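MRNA-capping enzyme subunit alpha (PDB 3KYH) catalyses the second step of mRNA capping, transferring GMP from GTP through a covalent enzyme-GMP intermediate to the diphosphate end of RNA. Local coordinates at residues C[105-109]-C[193-199]; C[108-112]-C[179-183]; C[118-122]-C[185-190]. All coordinates share one frame; numbering follows the deposited sequence.

Interaction 1 of 3, residues C[105-109]-C[193-199]; sequences VNGFR and RCTTFPF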
# COMPACT_ATOMS: atom_id res chain seq x y z
N VAL C 105 -7.24 -5.77 44.85
CA VAL C 105 -8.07 -5.09 45.84
C VAL C 105 -7.21 -4.34 46.87
O VAL C 105 -6.00 -4.60 47.00
CB VAL C 105 -9.02 -6.09 46.53
CG1 VAL C 105 -10.37 -5.44 46.70
CG2 VAL C 105 -9.20 -7.35 45.67
N ASN C 106 -7.83 -3.42 47.60
CA ASN C 106 -7.15 -2.58 48.59
C ASN C 106 -6.89 -3.28 49.94
O ASN C 106 -6.42 -4.43 49.98
CB ASN C 106 -7.88 -1.22 48.75
CG ASN C 106 -7.14 -0.04 48.08
OD1 ASN C 106 -7.21 1.09 48.58
ND2 ASN C 106 -6.45 -0.27 46.96
N GLY C 107 -7.19 -2.57 51.04
CA GLY C 107 -6.81 -2.98 52.41
C GLY C 107 -7.49 -4.18 53.06
O GLY C 107 -8.69 -4.17 53.31
N PHE C 108 -6.69 -5.20 53.32
CA PHE C 108 -7.14 -6.40 54.03
C PHE C 108 -6.01 -6.97 54.90
O PHE C 108 -4.88 -7.17 54.43
CB PHE C 108 -7.66 -7.47 53.06
CG PHE C 108 -9.08 -7.26 52.57
CD1 PHE C 108 -10.18 -7.40 53.41
CD2 PHE C 108 -9.31 -7.01 51.21
CE1 PHE C 108 -11.49 -7.24 52.93
CE2 PHE C 108 -10.61 -6.86 50.71
CZ PHE C 108 -11.70 -6.98 51.58
N ARG C 109 -6.35 -7.24 56.15
CA ARG C 109 -5.38 -7.78 57.10
C ARG C 109 -5.67 -9.24 57.45
O ARG C 109 -6.32 -9.54 58.46
CB ARG C 109 -5.30 -6.88 58.34
CG ARG C 109 -4.55 -5.55 58.11
CD ARG C 109 -5.42 -4.42 57.54
NE ARG C 109 -4.62 -3.26 57.15
CZ ARG C 109 -5.05 -2.00 57.14
NH1 ARG C 109 -6.29 -1.69 57.52
NH2 ARG C 109 -4.21 -1.04 56.77
N ARG C 193 -10.07 -0.10 62.68
CA ARG C 193 -8.77 -0.38 62.03
C ARG C 193 -8.88 -0.77 60.55
O ARG C 193 -7.87 -0.92 59.84
CB ARG C 193 -7.99 -1.47 62.81
CG ARG C 193 -6.51 -1.72 62.40
CD ARG C 193 -5.47 -0.79 63.09
NE ARG C 193 -5.85 0.62 63.07
CZ ARG C 193 -6.23 1.33 64.13
NH1 ARG C 193 -6.22 0.81 65.36
NH2 ARG C 193 -6.60 2.60 63.97
N CYS C 194 -10.12 -0.88 60.05
CA CYS C 194 -10.36 -1.44 58.73
C CYS C 194 -11.67 -1.00 58.08
O CYS C 194 -12.70 -1.67 58.22
CB CYS C 194 -10.30 -2.96 58.84
SG CYS C 194 -10.99 -3.65 60.37
N THR C 195 -11.64 0.16 57.42
CA THR C 195 -12.71 0.56 56.50
C THR C 195 -12.09 0.45 55.09
O THR C 195 -12.80 0.48 54.07
CB THR C 195 -13.32 1.96 56.82
OG1 THR C 195 -13.52 2.12 58.24
CG2 THR C 195 -14.68 2.10 56.14
N THR C 196 -10.76 0.27 55.12
CA THR C 196 -9.90 -0.17 54.00
C THR C 196 -10.47 -1.42 53.27
O THR C 196 -10.06 -1.72 52.14
CB THR C 196 -8.43 -0.55 54.48
OG1 THR C 196 -8.45 -1.75 55.26
CG2 THR C 196 -7.72 0.54 55.30
N PHE C 197 -11.35 -2.15 53.96
CA PHE C 197 -12.05 -3.36 53.51
C PHE C 197 -13.24 -2.94 52.59
O PHE C 197 -14.23 -2.38 53.08
CB PHE C 197 -12.61 -4.11 54.75
CG PHE C 197 -11.59 -4.88 55.58
CD1 PHE C 197 -11.99 -6.08 56.19
CD2 PHE C 197 -10.30 -4.41 55.84
CE1 PHE C 197 -11.12 -6.83 56.99
CE2 PHE C 197 -9.39 -5.16 56.65
CZ PHE C 197 -9.81 -6.37 57.23
N PRO C 198 -13.15 -3.18 51.26
CA PRO C 198 -14.13 -2.69 50.29
C PRO C 198 -15.47 -3.41 50.23
O PRO C 198 -16.40 -2.91 49.61
CB PRO C 198 -13.43 -2.91 48.93
CG PRO C 198 -12.50 -4.03 49.19
CD PRO C 198 -11.97 -3.73 50.57
N PHE C 199 -15.55 -4.59 50.84
CA PHE C 199 -16.66 -5.51 50.65
C PHE C 199 -16.63 -6.65 51.68
O PHE C 199 -15.55 -6.99 52.17
CB PHE C 199 -16.61 -6.06 49.22
CG PHE C 199 -15.47 -7.04 48.93
CD1 PHE C 199 -15.25 -8.20 49.70
CD2 PHE C 199 -14.73 -6.89 47.76
CE1 PHE C 199 -14.32 -9.15 49.29
CE2 PHE C 199 -13.74 -7.81 47.40
CZ PHE C 199 -13.55 -8.95 48.16
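Phe108 sits among Phe197, Pro198 and Phe199 in an aromatic contact between two loops of the nucleotidyltransferase domain, one leaving strand 102-105 and the other leading from helix 168-189 into strand 200-203. The ring of Phe108 turns its edge to two faces. CD1 lies over the centre of the Phe197 ring in an edge-to-face pair with centroids 4.6 Å apart and planes at 51°, while CZ lies over the Phe199 face, offset from its centre, with centroids 5.5 Å apart. Pro198 comes obliquely against Phe108, its CD 3.4 Å from Phe108 CZ. Proline suits the spot because its ring methylenes offer apolar surface to both Phe108 and Val105. Val105 extends this apolar patch, CG1 lying 3.6 Å from Pro198 CG. Beside it the backbones draw close at Gly107 and Thr196, where a beta carbon on Gly107 would probably crowd Thr196 CB. The hydroxyl OG1 of Thr196 gives a weak hydrogen bond of 3.1 Å to Gly107 O. At the exposed end Arg109, its chain bent at chi2 (85°), brings NH1 to 2.9 Å from Arg193 O, though the angle is poor for a hydrogen bond. Strand 91-96 meets Val105 and Phe108 through Cys93 and Phe199 through Met95; Leu186 of helix 168-189 packs on Phe197, and Leu148 and Tyr150 of strand 146-152 touch Phe199.

Interaction 2 of 3, residues C[108-112]-C[179-183]; sequences FRFPR and FFKPY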
# COMPACT_ATOMS: atom_id res chain seq x y z
N PHE C 108 -6.69 -5.20 53.32
CA PHE C 108 -7.14 -6.40 54.03
C PHE C 108 -6.01 -6.97 54.90
O PHE C 108 -4.88 -7.17 54.43
CB PHE C 108 -7.66 -7.47 53.06
CG PHE C 108 -9.08 -7.26 52.57
CD1 PHE C 108 -10.18 -7.40 53.41
CD2 PHE C 108 -9.31 -7.01 51.21
CE1 PHE C 108 -11.49 -7.24 52.93
CE2 PHE C 108 -10.61 -6.86 50.71
CZ PHE C 108 -11.70 -6.98 51.58
N ARG C 109 -6.35 -7.24 56.15
CA ARG C 109 -5.38 -7.78 57.10
C ARG C 109 -5.67 -9.24 57.45
O ARG C 109 -6.32 -9.54 58.46
CB ARG C 109 -5.30 -6.88 58.34
CG ARG C 109 -4.55 -5.55 58.11
CD ARG C 109 -5.42 -4.42 57.54
NE ARG C 109 -4.62 -3.26 57.15
CZ ARG C 109 -5.05 -2.00 57.14
NH1 ARG C 109 -6.29 -1.69 57.52
NH2 ARG C 109 -4.21 -1.04 56.77
N PHE C 110 -5.20 -10.13 56.58
CA PHE C 110 -5.39 -11.56 56.77
C PHE C 110 -4.25 -12.14 57.63
O PHE C 110 -3.08 -12.05 57.22
CB PHE C 110 -5.60 -12.29 55.44
CG PHE C 110 -6.78 -11.74 54.62
CD1 PHE C 110 -6.70 -11.70 53.23
CD2 PHE C 110 -7.96 -11.29 55.24
CE1 PHE C 110 -7.76 -11.18 52.47
CE2 PHE C 110 -9.05 -10.78 54.49
CZ PHE C 110 -8.95 -10.73 53.10
N PRO C 111 -4.57 -12.69 58.83
CA PRO C 111 -3.67 -13.01 59.96
C PRO C 111 -3.43 -14.48 60.37
O PRO C 111 -3.09 -15.31 59.52
CB PRO C 111 -4.35 -12.30 61.13
CG PRO C 111 -5.76 -12.02 60.68
CD PRO C 111 -5.95 -12.64 59.33
N ARG C 112 -3.46 -14.71 61.68
CA ARG C 112 -3.70 -16.01 62.31
C ARG C 112 -4.18 -15.76 63.76
O ARG C 112 -4.73 -14.69 64.07
CB ARG C 112 -2.40 -16.81 62.38
CG ARG C 112 -2.05 -17.66 61.19
CD ARG C 112 -0.61 -17.30 60.84
NE ARG C 112 0.19 -18.40 60.30
CZ ARG C 112 1.12 -18.27 59.36
NH1 ARG C 112 1.37 -17.07 58.83
NH2 ARG C 112 1.79 -19.35 58.94
N PHE C 179 -8.17 -18.97 57.94
CA PHE C 179 -8.46 -17.68 57.34
C PHE C 179 -9.62 -16.85 57.94
O PHE C 179 -9.45 -15.66 58.20
CB PHE C 179 -8.63 -17.86 55.85
CG PHE C 179 -9.09 -16.64 55.12
CD1 PHE C 179 -8.20 -15.59 54.87
CD2 PHE C 179 -10.38 -16.55 54.63
CE1 PHE C 179 -8.60 -14.48 54.16
CE2 PHE C 179 -10.79 -15.43 53.91
CZ PHE C 179 -9.89 -14.38 53.68
N PHE C 180 -10.79 -17.48 58.15
CA PHE C 180 -12.03 -16.77 58.45
C PHE C 180 -12.15 -16.25 59.89
O PHE C 180 -12.49 -15.08 60.09
CB PHE C 180 -13.24 -17.64 58.07
CG PHE C 180 -14.56 -16.91 58.08
CD1 PHE C 180 -15.04 -16.33 56.91
CD2 PHE C 180 -15.35 -16.87 59.23
CE1 PHE C 180 -16.28 -15.69 56.89
CE2 PHE C 180 -16.58 -16.22 59.23
CZ PHE C 180 -17.06 -15.63 58.05
N LYS C 181 -11.96 -17.15 60.86
CA LYS C 181 -11.92 -16.79 62.29
C LYS C 181 -11.15 -15.45 62.53
O LYS C 181 -11.78 -14.49 62.99
CB LYS C 181 -11.37 -17.99 63.10
CG LYS C 181 -12.04 -18.35 64.43
CD LYS C 181 -11.60 -17.43 65.56
CE LYS C 181 -11.27 -18.15 66.85
NZ LYS C 181 -10.34 -17.21 67.58
N PRO C 182 -9.85 -15.33 62.12
CA PRO C 182 -9.07 -14.08 62.24
C PRO C 182 -9.52 -12.91 61.37
O PRO C 182 -9.36 -11.77 61.81
CB PRO C 182 -7.67 -14.50 61.83
CG PRO C 182 -7.91 -15.52 60.83
CD PRO C 182 -9.02 -16.34 61.44
N TYR C 183 -10.05 -13.15 60.17
CA TYR C 183 -10.82 -12.09 59.51
C TYR C 183 -11.91 -11.67 60.50
O TYR C 183 -11.93 -10.52 60.91
CB TYR C 183 -11.40 -12.48 58.13
CG TYR C 183 -12.41 -11.50 57.54
CD1 TYR C 183 -12.06 -10.66 56.48
CD2 TYR C 183 -13.73 -11.41 58.03
CE1 TYR C 183 -12.99 -9.73 55.93
CE2 TYR C 183 -14.66 -10.49 57.50
CZ TYR C 183 -14.28 -9.65 56.44
OH TYR C 183 -15.19 -8.76 55.91
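Phe110 and Pro111 press against Phe179, Pro182 and Tyr183, one side of helix 168-189, in a contact made almost wholly of carbon. Its densest part is the Phe110 ring. CE1 of Phe179 comes down over the centre of one face, 3.3 Å from Phe110 CG, so that the pair is edge-to-face with planes at 70°. The opposite face of Phe110 carries CB of Phe108, and the ring is thus held between a neighbour from its own loop and one from the helix. Tyr183 lies alongside instead, pointing the same way, and meets the ring edge to edge with CD1 3.6 Å from Phe110 CE2. Both helix rings leave the backbone with CG anti to N (chi1 173° for Phe179 and 169° for Tyr183), which carries them from successive turns toward the same loop residue. With only an alanine in place of Phe110, the edge of Phe179 would probably lose the face it rests on and a gap would open toward Phe108. Next to the rings, two prolines pack ring methylene against ring methylene, Pro111 CG lying 3.3 Å from Pro182 CB; rigid and without a backbone N-H, they suit a seam that has no hydrogen bond across it. The contact thins toward Arg112, which is partly exposed: its O lies 3.7 Å from Pro182 CB, but its side chain departs from the helix and NH1 bonds to Leu125 O. With Met80 and Ile82 of strand 76-84 also touching Phe110, the arrangement is that of a hydrophobic layer between a helix and a beta-sheet in the nucleotidyltransferase domain of a capping enzyme.

Interaction 3 of 3, residues C[118-122]-C[185-190]; sequences KEELL and DLRAAY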
# COMPACT_ATOMS: atom_id res chain seq x y z
N LYS C 118 -6.16 -11.10 72.50
CA LYS C 118 -7.26 -10.57 71.68
C LYS C 118 -6.91 -9.33 70.83
O LYS C 118 -7.79 -8.75 70.18
CB LYS C 118 -8.52 -10.34 72.54
CG LYS C 118 -9.03 -11.58 73.33
CD LYS C 118 -10.04 -12.41 72.55
CE LYS C 118 -10.75 -13.44 73.43
NZ LYS C 118 -12.08 -13.79 72.85
N GLU C 119 -5.63 -8.95 70.87
CA GLU C 119 -4.96 -8.02 69.95
C GLU C 119 -4.23 -8.79 68.85
O GLU C 119 -4.31 -8.39 67.68
CB GLU C 119 -3.94 -7.14 70.68
CG GLU C 119 -4.39 -5.72 71.05
CD GLU C 119 -5.01 -5.61 72.44
OE1 GLU C 119 -4.34 -5.89 73.45
OE2 GLU C 119 -6.18 -5.20 72.54
N GLU C 120 -3.53 -9.87 69.22
CA GLU C 120 -2.67 -10.72 68.35
C GLU C 120 -2.70 -10.48 66.83
O GLU C 120 -1.67 -10.18 66.22
CB GLU C 120 -2.87 -12.21 68.69
CG GLU C 120 -1.93 -13.21 67.99
CD GLU C 120 -0.58 -13.35 68.65
OE1 GLU C 120 -0.45 -13.04 69.85
OE2 GLU C 120 0.36 -13.82 67.96
N LEU C 121 -3.89 -10.63 66.23
CA LEU C 121 -4.16 -10.35 64.80
C LEU C 121 -3.42 -9.17 64.16
O LEU C 121 -2.92 -9.30 63.03
CB LEU C 121 -5.68 -10.22 64.54
CG LEU C 121 -6.62 -9.80 65.68
CD1 LEU C 121 -6.88 -8.30 65.72
CD2 LEU C 121 -7.93 -10.58 65.58
N LEU C 122 -3.29 -8.09 64.93
CA LEU C 122 -2.80 -6.79 64.47
C LEU C 122 -1.38 -6.70 63.89
O LEU C 122 -1.06 -5.71 63.22
CB LEU C 122 -3.05 -5.73 65.55
CG LEU C 122 -4.51 -5.28 65.73
CD1 LEU C 122 -4.92 -5.29 67.18
CD2 LEU C 122 -4.78 -3.91 65.10
N ASP C 185 -12.92 -12.19 63.81
CA ASP C 185 -12.44 -11.63 65.08
C ASP C 185 -11.92 -10.21 64.89
O ASP C 185 -12.45 -9.29 65.52
CB ASP C 185 -11.34 -12.52 65.66
CG ASP C 185 -11.88 -13.82 66.19
OD1 ASP C 185 -11.48 -14.22 67.31
OD2 ASP C 185 -12.75 -14.43 65.52
N LEU C 186 -10.97 -10.05 63.97
CA LEU C 186 -10.35 -8.77 63.63
C LEU C 186 -11.37 -7.70 63.27
O LEU C 186 -11.15 -6.52 63.54
CB LEU C 186 -9.38 -8.97 62.46
CG LEU C 186 -8.46 -7.91 61.88
CD1 LEU C 186 -7.28 -8.65 61.29
CD2 LEU C 186 -9.18 -7.06 60.81
N ARG C 187 -12.45 -8.11 62.62
CA ARG C 187 -13.48 -7.18 62.23
C ARG C 187 -14.43 -6.96 63.40
O ARG C 187 -15.10 -5.93 63.48
CB ARG C 187 -14.22 -7.70 61.00
CG ARG C 187 -15.08 -6.65 60.33
CD ARG C 187 -16.29 -7.28 59.66
NE ARG C 187 -17.27 -6.26 59.28
CZ ARG C 187 -17.24 -5.53 58.16
NH1 ARG C 187 -16.26 -5.65 57.26
NH2 ARG C 187 -18.20 -4.64 57.95
N ALA C 188 -14.49 -7.94 64.31
CA ALA C 188 -15.44 -7.91 65.42
C ALA C 188 -14.91 -7.16 66.64
O ALA C 188 -15.64 -6.39 67.26
CB ALA C 188 -15.88 -9.32 65.77
N ALA C 189 -13.63 -7.39 66.96
CA ALA C 189 -12.93 -6.64 68.00
C ALA C 189 -12.74 -5.14 67.66
O ALA C 189 -13.19 -4.27 68.42
CB ALA C 189 -11.58 -7.31 68.34
N TYR C 190 -12.11 -4.85 66.52
CA TYR C 190 -11.77 -3.48 66.14
C TYR C 190 -12.40 -3.07 64.80
O TYR C 190 -11.77 -3.27 63.75
CB TYR C 190 -10.26 -3.31 66.06
CG TYR C 190 -9.49 -3.98 67.16
CD1 TYR C 190 -8.92 -5.24 66.96
CD2 TYR C 190 -9.28 -3.34 68.39
CE1 TYR C 190 -8.19 -5.87 67.97
CE2 TYR C 190 -8.55 -3.96 69.41
CZ TYR C 190 -8.00 -5.22 69.18
OH TYR C 190 -7.28 -5.86 70.15
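Tyr190 swings its ring toward Glu119 and Leu121 because CG stands roughly anti to the carbonyl carbon (chi1 -41°), and Glu119 meets it by bending its chain at chi2 (91°), which folds the carboxylate back across the end of the tyrosine. The two side chains cross at about a right angle. Tyr190 OH donates a hydrogen bond of 2.7 Å to Glu119 OE2, reaching that oxygen on its anti side and 24° out of the carboxylate plane; relative to the phenol ring, OE2 lies at the edge, in its plane. The phenol oxygen is also 2.9 Å from Lys118 O. A tyrosine suits this partly exposed place, since its ring can pack against leucines while its hydroxyl reaches the carboxylate of Glu119. The contact joins the last turn of helix 168-189, and the residue just beyond it, to the long loop between strands 102-105 and 129-139, both in the nucleotidyltransferase domain and away from the active-site lysine, Lys72. The loop here makes a short 3-10 turn at 121-122, with Leu122 N bonded to Glu119 O. That turn presents two leucines. Leu121, the buried one, branches so that CD1 turns mainly to the Tyr190 ring, touching its edge at CE1, 3.6 Å away, and CD2 to the helix, 3.8 Å from Leu186 CB and 3.9 Å from Asp185 CB. Leu122, at the surface, approaches the same ring atom obliquely, its CD1 3.4 Å from Tyr190 CE1. CB of the preceding residue, Ala189, lies over one face of the ring, offset toward its margin. Asp185 turns its carboxylate to Lys181 on the preceding turn, in a salt bridge, whereas Leu186 also touches Pro111 and Phe197.

Overall arrangement
All three interactions fasten the long segment between strands 102-105 and 129-139 to the chain from helix 168-189 to strand 200-203. Interaction 2 is the buried one, without a hydrogen bond across it; interactions 1 and 3 are partly buried and add polar contacts to the apolar ones, a weak threonine bond in the first and a tyrosine-carboxylate bond in the third. Interactions 1 and 2 overlap at Phe108 and Arg109, though of the two only Phe108 touches both partners, and they meet again where Phe197 packs on Tyr183. Interactions 2 and 3 use successive parts of the same helix, with Leu186 reaching Pro111. Aromatic rings dominate the first two, whereas leucines surround the lone ring of the third.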